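Local structure of lytic polysaccharide monooxygenase (Neurospora crassa, 4QI8) at residues F78-V83 / F100-E105. The protein probably cleaves cellulose chains by copper-dependent oxidation of their glycosidic bonds, using electrons from a reducing partner and O2 or H2O2. Numbering follows the deposited sequence.
Sequences FYLARV and FKIYHE
Lys101 crosses the face of the Tyr79 ring, and its course from CB to NZ shows how one long side chain can make apolar contacts along its stem and polar ones at its tip. Lys101 CB stands over one face of the Tyr79 ring, offset toward the rim and 3.8 Å from Tyr79 CE2, in a CH-pi contact. Lys101 CG, anti to the backbone N (chi1 -177°), passes 3.7 Å from Phe78 O. A bend at chi3 then brings Lys101 CE to 3.3 Å from Tyr79 OH. Lys101 NZ runs on to a hydrogen bond of 3.0 Å with His104 ND1; Pro207 O and Pro209 O also accept from it, while Tyr79 OH pairs with Tyr185. The two strands, 76-82 and 99-104, are antiparallel neighbours in one sheet of the AA9 beta-sandwich, and a classic beta bulge interrupts their register: Ile102 and Tyr103 both face Phe78, and Phe78 O accepts a hydrogen bond from Ile102 N (2.9 Å) and a weak one from Tyr103 N. On the other face of the sheet, Leu80 CB sits over the Phe100 ring, 3.7 Å from Phe100 CZ, and Leu80 CD1 meets Ile102 CD1. Farther along that face Phe78 CD2 lies 3.8 Å from Tyr103 CD1, at the Phe78 ring edge; Phe78 also reaches Phe123 and Val125 of strand 122-126, in the opposing sheet.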
# COMPACT_ATOMS: atom_id res chain seq x y z
N PHE A 78 -3.87 1.02 -0.59
CA PHE A 78 -3.52 0.50 0.73
C PHE A 78 -4.19 -0.84 0.98
O PHE A 78 -5.36 -1.04 0.63
CB PHE A 78 -3.94 1.48 1.84
CG PHE A 78 -3.19 2.79 1.83
CD1 PHE A 78 -1.94 2.89 2.43
CD2 PHE A 78 -3.73 3.91 1.22
CE1 PHE A 78 -1.26 4.08 2.42
CE2 PHE A 78 -3.03 5.10 1.20
CZ PHE A 78 -1.80 5.19 1.79
N TYR A 79 -3.45 -1.74 1.61
CA TYR A 79 -3.93 -3.07 1.96
C TYR A 79 -3.61 -3.36 3.42
O TYR A 79 -2.60 -2.90 3.96
CB TYR A 79 -3.25 -4.15 1.13
CG TYR A 79 -3.50 -4.18 -0.36
CD1 TYR A 79 -2.95 -3.24 -1.21
CD2 TYR A 79 -4.27 -5.21 -0.92
CE1 TYR A 79 -3.16 -3.31 -2.60
CE2 TYR A 79 -4.46 -5.30 -2.29
CZ TYR A 79 -3.92 -4.35 -3.12
OH TYR A 79 -4.12 -4.48 -4.47
N LEU A 80 -4.46 -4.19 4.03
CA LEU A 80 -4.19 -4.75 5.35
C LEU A 80 -4.02 -6.26 5.28
O LEU A 80 -4.60 -6.93 4.42
CB LEU A 80 -5.37 -4.48 6.28
CG LEU A 80 -5.48 -3.06 6.83
CD1 LEU A 80 -6.81 -2.84 7.54
CD2 LEU A 80 -4.32 -2.75 7.79
N ALA A 81 -3.25 -6.80 6.22
CA ALA A 81 -3.15 -8.25 6.42
C ALA A 81 -3.06 -8.51 7.91
O ALA A 81 -2.24 -7.91 8.60
CB ALA A 81 -1.93 -8.81 5.70
N ARG A 82 -3.90 -9.42 8.40
CA ARG A 82 -3.95 -9.69 9.82
C ARG A 82 -3.02 -10.83 10.21
O ARG A 82 -3.10 -11.95 9.70
CB ARG A 82 -5.38 -10.04 10.25
CG ARG A 82 -5.51 -10.17 11.76
CD ARG A 82 -6.94 -10.47 12.18
NE ARG A 82 -7.09 -10.57 13.63
CZ ARG A 82 -6.77 -11.63 14.37
NH1 ARG A 82 -6.27 -12.73 13.81
NH2 ARG A 82 -6.98 -11.61 15.68
N VAL A 83 -2.14 -10.55 11.16
CA VAL A 83 -1.24 -11.56 11.68
C VAL A 83 -2.05 -12.65 12.40
O VAL A 83 -2.90 -12.32 13.21
CB VAL A 83 -0.26 -10.92 12.68
CG1 VAL A 83 0.67 -11.97 13.24
CG2 VAL A 83 0.53 -9.78 12.04
N PHE A 100 -5.98 -7.71 2.04
CA PHE A 100 -7.20 -7.15 1.47
C PHE A 100 -7.03 -5.65 1.31
O PHE A 100 -6.37 -4.99 2.11
CB PHE A 100 -8.47 -7.51 2.27
CG PHE A 100 -8.47 -7.08 3.72
CD1 PHE A 100 -7.84 -7.86 4.68
CD2 PHE A 100 -9.13 -5.93 4.12
CE1 PHE A 100 -7.85 -7.49 6.01
CE2 PHE A 100 -9.16 -5.57 5.46
CZ PHE A 100 -8.53 -6.35 6.40
N LYS A 101 -7.61 -5.14 0.23
CA LYS A 101 -7.49 -3.74 -0.13
C LYS A 101 -8.49 -2.92 0.65
O LYS A 101 -9.67 -3.27 0.70
CB LYS A 101 -7.75 -3.59 -1.62
CG LYS A 101 -7.59 -2.17 -2.14
CD LYS A 101 -7.97 -2.06 -3.61
CE LYS A 101 -6.91 -2.63 -4.53
NZ LYS A 101 -7.41 -2.72 -5.93
N ILE A 102 -8.03 -1.83 1.24
CA ILE A 102 -8.92 -0.91 1.95
C ILE A 102 -9.05 0.46 1.28
O ILE A 102 -9.89 1.25 1.69
CB ILE A 102 -8.57 -0.75 3.44
CG1 ILE A 102 -7.16 -0.17 3.63
CG2 ILE A 102 -8.71 -2.09 4.15
CD1 ILE A 102 -6.88 0.22 5.07
N TYR A 103 -8.26 0.72 0.24
CA TYR A 103 -8.36 1.97 -0.50
C TYR A 103 -7.65 1.81 -1.83
O TYR A 103 -6.57 1.23 -1.89
CB TYR A 103 -7.69 3.12 0.28
CG TYR A 103 -7.59 4.40 -0.53
CD1 TYR A 103 -6.47 4.67 -1.31
CD2 TYR A 103 -8.62 5.34 -0.52
CE1 TYR A 103 -6.39 5.82 -2.06
CE2 TYR A 103 -8.54 6.50 -1.28
CZ TYR A 103 -7.43 6.74 -2.04
OH TYR A 103 -7.35 7.90 -2.79
N HIS A 104 -8.24 2.37 -2.88
CA HIS A 104 -7.49 2.66 -4.09
C HIS A 104 -7.96 3.95 -4.71
O HIS A 104 -9.12 4.35 -4.59
CB HIS A 104 -7.45 1.48 -5.08
CG HIS A 104 -8.75 1.07 -5.70
ND1 HIS A 104 -8.89 -0.16 -6.28
CD2 HIS A 104 -9.94 1.71 -5.88
CE1 HIS A 104 -10.10 -0.28 -6.79
NE2 HIS A 104 -10.76 0.84 -6.55
N GLU A 105 -7.02 4.62 -5.38
CA GLU A 105 -7.26 5.93 -5.95
C GLU A 105 -7.74 5.84 -7.39
O GLU A 105 -7.14 5.14 -8.21
CB GLU A 105 -5.94 6.71 -5.91
CG GLU A 105 -6.03 8.12 -6.45
CD GLU A 105 -4.72 8.88 -6.35
OE1 GLU A 105 -3.79 8.41 -5.64
OE2 GLU A 105 -4.62 9.95 -6.99